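Local coordinates for integron gene cassette protein HFX_CASS2 (Uncultured bacterium, PDB 3FXH) that is of unknown function but is encoded by a mobile integron gene cassette and folds as a compact, all-helical protein, at residues Arg50-His54 and Ala102-Glu108; Glu33-Glu37 and Ile74-Leu79. All coordinates share one frame; numbering follows the deposited sequence.

Overall arrangement
From the N terminus, helix 24-43 comes first and carries Glu33-Glu37. Helix 50-58 follows with Arg50-His54, then helix 62-69, and the loop after it returns to helix 24-43 at Ile74-Leu79; contact 2 closes there. Helix 88-102 runs on into Ala102-Glu108, which comes back to helix 50-58 and closes contact 1. Because their segments alternate along the chain, the two closures cross rather than nest. Their centres lie about 21 Å apart, on opposite sides of the chain's centre, and their nearest atoms about 8 Å apart. Contact 2 thus ties the loop before helix 88-102 to the first helix, and contact 1 ties the loop after it to the second.

Contact 1 of 2, residues Arg50-His54 and Ala102-Glu108; sequences RDQFH and ANTVVME
Arg50 and Glu108 make the charged part of this contact. The guanidinium meets the carboxylate end-on through NH1 and NH2, the two planes turned 45° apart. Arg50 NH1 lies 3.0 Å from Glu108 OE1 and also donates to OE2, which NH2 reaches from above the carboxylate plane, so two N-H groups grip that one oxygen. Lys113 adds to both partners: its NZ forms a salt bridge with OE2 and its carbonyl accepts from Arg50 NH2. With Arg50 replaced by an alanine, Glu108 would probably lose its two-nitrogen grip, keeping the Lys113 bridge, and Met107 CG its flat cover.

Packing comes next. Met107, a selenomethionine, lays CG over the centre of one guanidinium face, 3.4 Å from Arg50 CZ. Separately, Phe53 CE2 touches Ala102 CB at 3.8 Å, the Phe53 ring swung there by a CG anti to the backbone N (chi1 172°); the same ring also touches Ala116, Ala120 and Ile123 of helix 116-131.

His54 supplies the remaining polar links. Its ring edge faces the loop, with ND1 giving a weak, bent bond of 2.9 Å to Ala102 O, and a water lies 2.7 Å from His54 NE2 and 3.0 Å from Met107 N, bridging the two. Together these contacts pack the first turn of helix 50-58 against the segment that leads from helix 88-102 towards helix 116-131, an interhelical connection lying on a helix N-terminal turn in an all-alpha fold.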
loop_
_atom_site.group_PDB
_atom_site.type_symbol
_atom_site.label_atom_id
_atom_site.label_comp_id
_atom_site.label_asym_id
_atom_site.label_seq_id
_atom_site.Cartn_x
_atom_site.Cartn_y
_atom_site.Cartn_z
ATOM N N ARG A 50 6.771 -14.973 -7.037
ATOM C CA ARG A 50 5.439 -14.891 -7.633
ATOM C C ARG A 50 4.757 -16.263 -7.599
ATOM O O ARG A 50 3.547 -16.371 -7.375
ATOM C CB ARG A 50 5.508 -14.335 -9.058
ATOM C CG ARG A 50 6.182 -15.241 -10.075
ATOM C CD ARG A 50 6.145 -14.595 -11.453
ATOM N NE ARG A 50 7.017 -13.423 -11.536
ATOM C CZ ARG A 50 6.893 -12.466 -12.449
ATOM N NH1 ARG A 50 5.920 -12.531 -13.351
ATOM N NH2 ARG A 50 7.747 -11.446 -12.469
ATOM N N ASP A 51 5.536 -17.321 -7.788
ATOM C CA ASP A 51 4.940 -18.652 -7.839
ATOM C C ASP A 51 4.288 -19.021 -6.507
ATOM O O ASP A 51 3.168 -19.528 -6.477
ATOM C CB ASP A 51 5.954 -19.714 -8.285
ATOM C CG ASP A 51 5.967 -19.910 -9.800
ATOM O OD1 ASP A 51 5.602 -18.962 -10.531
ATOM O OD2 ASP A 51 6.333 -21.011 -10.260
ATOM N N GLN A 52 4.981 -18.753 -5.404
ATOM C CA GLN A 52 4.413 -19.052 -4.098
ATOM C C GLN A 52 3.220 -18.149 -3.810
ATOM O O GLN A 52 2.225 -18.596 -3.241
ATOM C CB GLN A 52 5.458 -18.922 -2.991
ATOM C CG GLN A 52 4.916 -19.270 -1.625
ATOM C CD GLN A 52 5.963 -19.194 -0.540
ATOM O OE1 GLN A 52 6.602 -18.154 -0.348
ATOM N NE2 GLN A 52 6.151 -20.298 0.177
ATOM N N PHE A 53 3.310 -16.877 -4.199
ATOM C CA PHE A 53 2.209 -15.967 -3.952
ATOM C C PHE A 53 0.943 -16.430 -4.678
ATOM O O PHE A 53 -0.136 -16.452 -4.094
ATOM C CB PHE A 53 2.532 -14.515 -4.323
ATOM C CG PHE A 53 1.324 -13.624 -4.252
ATOM C CD1 PHE A 53 0.846 -13.200 -3.027
ATOM C CD2 PHE A 53 0.608 -13.302 -5.397
ATOM C CE1 PHE A 53 -0.305 -12.435 -2.944
ATOM C CE2 PHE A 53 -0.536 -12.542 -5.331
ATOM C CZ PHE A 53 -0.999 -12.102 -4.100
ATOM N N HIS A 54 1.073 -16.814 -5.949
ATOM C CA HIS A 54 -0.092 -17.253 -6.712
ATOM C C HIS A 54 -0.674 -18.566 -6.179
ATOM O O HIS A 54 -1.890 -18.768 -6.191
ATOM C CB HIS A 54 0.230 -17.344 -8.218
ATOM C CG HIS A 54 0.258 -16.010 -8.895
ATOM N ND1 HIS A 54 -0.890 -15.297 -9.182
ATOM C CD2 HIS A 54 1.292 -15.238 -9.303
ATOM C CE1 HIS A 54 -0.561 -14.142 -9.736
ATOM N NE2 HIS A 54 0.756 -14.082 -9.823
ATOM N N ALA A 102 -5.593 -12.632 -7.695
ATOM C CA ALA A 102 -4.337 -13.232 -8.144
ATOM C C ALA A 102 -4.573 -14.191 -9.315
ATOM O O ALA A 102 -3.630 -14.593 -9.994
ATOM C CB ALA A 102 -3.628 -13.939 -7.007
ATOM N N ASN A 103 -5.833 -14.565 -9.531
ATOM C CA ASN A 103 -6.214 -15.366 -10.699
ATOM C C ASN A 103 -6.231 -14.563 -12.002
ATOM O O ASN A 103 -6.257 -15.140 -13.078
ATOM C CB ASN A 103 -7.593 -16.011 -10.479
ATOM C CG ASN A 103 -8.086 -16.792 -11.695
ATOM O OD1 ASN A 103 -7.609 -17.890 -11.978
ATOM N ND2 ASN A 103 -9.064 -16.233 -12.406
ATOM N N THR A 104 -6.219 -13.235 -11.913
ATOM C CA THR A 104 -6.371 -12.415 -13.118
ATOM C C THR A 104 -5.260 -11.390 -13.337
ATOM O O THR A 104 -5.121 -10.862 -14.440
ATOM C CB THR A 104 -7.725 -11.675 -13.149
ATOM O OG1 THR A 104 -7.764 -10.706 -12.095
ATOM C CG2 THR A 104 -8.880 -12.653 -12.994
ATOM N N VAL A 105 -4.481 -11.088 -12.302
ATOM C CA VAL A 105 -3.353 -10.181 -12.484
ATOM C C VAL A 105 -2.018 -10.884 -12.305
ATOM O O VAL A 105 -1.957 -11.974 -11.748
ATOM C CB VAL A 105 -3.434 -8.950 -11.550
ATOM C CG1 VAL A 105 -4.755 -8.210 -11.791
ATOM C CG2 VAL A 105 -3.287 -9.373 -10.071
ATOM N N VAL A 106 -0.957 -10.256 -12.798
ATOM C CA VAL A 106 0.405 -10.729 -12.569
ATOM C C VAL A 106 1.323 -9.572 -12.202
ATOM O O VAL A 106 0.945 -8.401 -12.306
ATOM C CB VAL A 106 0.993 -11.418 -13.805
ATOM C CG1 VAL A 106 0.196 -12.665 -14.140
ATOM C CG2 VAL A 106 1.053 -10.438 -14.977
HETATM N N MSE A 107 2.527 -9.913 -11.754
HETATM C CA MSE A 107 3.510 -8.927 -11.333
HETATM C C MSE A 107 3.587 -7.751 -12.297
HETATM O O MSE A 107 3.582 -6.590 -11.888
HETATM C CB MSE A 107 4.891 -9.580 -11.230
HETATM C CG MSE A 107 4.950 -10.723 -10.267
HETATM SE SE MSE A 107 4.994 -10.075 -8.441
HETATM C CE MSE A 107 6.866 -9.529 -8.400
ATOM N N GLU A 108 3.671 -8.065 -13.586
ATOM C CA GLU A 108 3.951 -7.052 -14.592
ATOM C C GLU A 108 2.804 -6.073 -14.776
ATOM O O GLU A 108 2.990 -5.001 -15.346
ATOM C CB GLU A 108 4.301 -7.714 -15.930
ATOM C CG GLU A 108 5.689 -8.329 -15.975
ATOM C CD GLU A 108 5.759 -9.692 -15.319
ATOM O OE1 GLU A 108 4.696 -10.233 -14.934
ATOM O OE2 GLU A 108 6.884 -10.225 -15.196
HETATM O O HOH W 1 2.727 -12.888 -11.248
#

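Contact 2 of 2, residues Glu33-Glu37 and Ile74-Leu79; sequences EIIRE and IKLYYL
Glu33 reaches from its helix into the bend at Tyr77-Leu79 and accepts from three successive backbone N-H groups. Tyr78 N bonds Glu33 OE1 at 2.8 Å, Leu79 N adds a weak bond to the same oxygen, and Tyr77 N takes OE2 at 2.8 Å. The glutamate chain is extended, with CG anti to the backbone N (chi1 162°), which carries the buried carboxylate out to these amides; Glu33 CD lies in plane at the edge of the Tyr78 ring.

One turn on, Glu37 OE1 receives Lys75 N at 2.9 Å in a nearly straight bond (176°) that arrives from well above the carboxylate plane. Between the two acids, Arg36 NH2 donates in its own guanidinium plane to Lys75 O, 2.9 Å away. Beside these polar bonds Ile34 CG1 presses on Leu79 CD1 at 3.2 Å, tighter than usual carbon packing.

Arg36 also positions the two acids. Its NE binds Glu37 OE2 at 2.8 Å and its NH2 binds Glu33 OE2 at 3.0 Å, which should fix the rotation of both carboxylates and offset their mutual repulsion. Arg40 pairs with Glu37 OE1, while Ile94 of helix 88-102 packs on both Ile34 and Leu79. Arg36 also packs on Asn122 of the second subunit. A salt-bridge network on helix 24-43 thus holds an irregular segment between helices by its main-chain N-H groups and one carbonyl, close to the dimer interface.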
loop_
_atom_site.group_PDB
_atom_site.type_symbol
_atom_site.label_atom_id
_atom_site.label_comp_id
_atom_site.label_asym_id
_atom_site.label_seq_id
_atom_site.Cartn_x
_atom_site.Cartn_y
_atom_site.Cartn_z
ATOM N N GLU A 33 -4.439 -3.007 7.583
ATOM C CA GLU A 33 -3.520 -3.746 8.435
ATOM C C GLU A 33 -2.613 -4.694 7.648
ATOM O O GLU A 33 -1.424 -4.830 7.947
ATOM C CB GLU A 33 -4.294 -4.529 9.498
ATOM C CG GLU A 33 -3.490 -5.630 10.130
ATOM C CD GLU A 33 -4.092 -6.096 11.437
ATOM O OE1 GLU A 33 -4.698 -7.182 11.468
ATOM O OE2 GLU A 33 -3.963 -5.361 12.433
ATOM N N ILE A 34 -3.174 -5.380 6.662
ATOM C CA ILE A 34 -2.341 -6.234 5.832
ATOM C C ILE A 34 -1.254 -5.419 5.151
ATOM O O ILE A 34 -0.090 -5.802 5.158
ATOM C CB ILE A 34 -3.154 -6.969 4.762
ATOM C CG1 ILE A 34 -4.066 -8.007 5.421
ATOM C CG2 ILE A 34 -2.218 -7.651 3.765
ATOM C CD1 ILE A 34 -5.191 -8.505 4.499
ATOM N N ILE A 35 -1.641 -4.310 4.535
ATOM C CA ILE A 35 -0.661 -3.469 3.852
ATOM C C ILE A 35 0.444 -3.040 4.814
ATOM O O ILE A 35 1.629 -3.171 4.507
ATOM C CB ILE A 35 -1.314 -2.248 3.158
ATOM C CG1 ILE A 35 -2.262 -2.729 2.050
ATOM C CG2 ILE A 35 -0.219 -1.301 2.610
ATOM C CD1 ILE A 35 -2.999 -1.599 1.301
ATOM N N ARG A 36 0.059 -2.564 5.990
ATOM C CA ARG A 36 1.039 -2.170 7.015
ATOM C C ARG A 36 2.019 -3.298 7.362
ATOM O O ARG A 36 3.222 -3.090 7.385
ATOM C CB ARG A 36 0.327 -1.694 8.291
ATOM C CG ARG A 36 1.277 -1.334 9.441
ATOM C CD ARG A 36 0.535 -1.202 10.764
ATOM N NE ARG A 36 0.182 -2.509 11.321
ATOM C CZ ARG A 36 -1.046 -2.851 11.698
ATOM N NH1 ARG A 36 -2.041 -1.991 11.565
ATOM N NH2 ARG A 36 -1.277 -4.050 12.210
ATOM N N GLU A 37 1.512 -4.496 7.634
ATOM C CA GLU A 37 2.381 -5.594 8.054
ATOM C C GLU A 37 3.257 -6.134 6.920
ATOM O O GLU A 37 4.380 -6.561 7.143
ATOM C CB GLU A 37 1.559 -6.706 8.690
ATOM C CG GLU A 37 0.940 -6.240 10.000
ATOM C CD GLU A 37 2.005 -5.844 11.021
ATOM O OE1 GLU A 37 2.951 -6.641 11.256
ATOM O OE2 GLU A 37 1.900 -4.731 11.581
ATOM N N ILE A 74 4.964 -10.494 13.301
ATOM C CA ILE A 74 3.775 -9.910 12.662
ATOM C C ILE A 74 2.721 -9.495 13.686
ATOM O O ILE A 74 2.463 -10.220 14.646
ATOM C CB ILE A 74 3.156 -10.865 11.594
ATOM C CG1 ILE A 74 2.324 -10.072 10.575
ATOM C CG2 ILE A 74 2.324 -11.988 12.243
ATOM C CD1 ILE A 74 2.013 -10.856 9.316
ATOM N N LYS A 75 2.133 -8.318 13.474
ATOM C CA LYS A 75 1.098 -7.786 14.370
ATOM C C LYS A 75 -0.229 -7.689 13.642
ATOM O O LYS A 75 -0.408 -6.802 12.801
ATOM C CB LYS A 75 1.472 -6.396 14.890
ATOM C CG LYS A 75 2.619 -6.386 15.874
ATOM C CD LYS A 75 2.730 -5.037 16.563
ATOM C CE LYS A 75 3.691 -5.096 17.740
ATOM N NZ LYS A 75 3.770 -3.780 18.435
ATOM N N LEU A 76 -1.153 -8.591 13.972
ATOM C CA LEU A 76 -2.443 -8.653 13.296
ATOM C C LEU A 76 -3.609 -8.515 14.264
ATOM O O LEU A 76 -4.124 -9.509 14.768
ATOM C CB LEU A 76 -2.571 -9.961 12.523
ATOM C CG LEU A 76 -1.559 -10.122 11.386
ATOM C CD1 LEU A 76 -1.369 -11.587 11.029
ATOM C CD2 LEU A 76 -1.956 -9.293 10.173
ATOM N N TYR A 77 -4.042 -7.285 14.508
ATOM C CA TYR A 77 -5.150 -7.068 15.430
ATOM C C TYR A 77 -6.476 -7.558 14.853
ATOM O O TYR A 77 -7.363 -7.981 15.592
ATOM C CB TYR A 77 -5.235 -5.600 15.844
ATOM C CG TYR A 77 -4.017 -5.140 16.606
ATOM C CD1 TYR A 77 -3.898 -5.377 17.969
ATOM C CD2 TYR A 77 -2.971 -4.488 15.961
ATOM C CE1 TYR A 77 -2.782 -4.971 18.668
ATOM C CE2 TYR A 77 -1.850 -4.076 16.658
ATOM C CZ TYR A 77 -1.763 -4.320 18.010
ATOM O OH TYR A 77 -0.655 -3.910 18.710
ATOM N N TYR A 78 -6.604 -7.508 13.532
ATOM C CA TYR A 78 -7.827 -7.974 12.886
ATOM C C TYR A 78 -7.765 -9.421 12.410
ATOM O O TYR A 78 -8.752 -10.147 12.498
ATOM C CB TYR A 78 -8.193 -7.067 11.711
ATOM C CG TYR A 78 -8.630 -5.692 12.141
ATOM C CD1 TYR A 78 -7.704 -4.668 12.290
ATOM C CD2 TYR A 78 -9.966 -5.415 12.408
ATOM C CE1 TYR A 78 -8.093 -3.407 12.694
ATOM C CE2 TYR A 78 -10.365 -4.152 12.811
ATOM C CZ TYR A 78 -9.423 -3.155 12.951
ATOM O OH TYR A 78 -9.803 -1.894 13.341
ATOM N N LEU A 79 -6.606 -9.842 11.901
ATOM C CA LEU A 79 -6.535 -11.088 11.140
ATOM C C LEU A 79 -5.940 -12.287 11.890
ATOM O O LEU A 79 -5.863 -13.386 11.338
ATOM C CB LEU A 79 -5.814 -10.856 9.813
ATOM C CG LEU A 79 -6.572 -9.817 8.973
ATOM C CD1 LEU A 79 -5.670 -9.149 7.968
ATOM C CD2 LEU A 79 -7.787 -10.441 8.296
#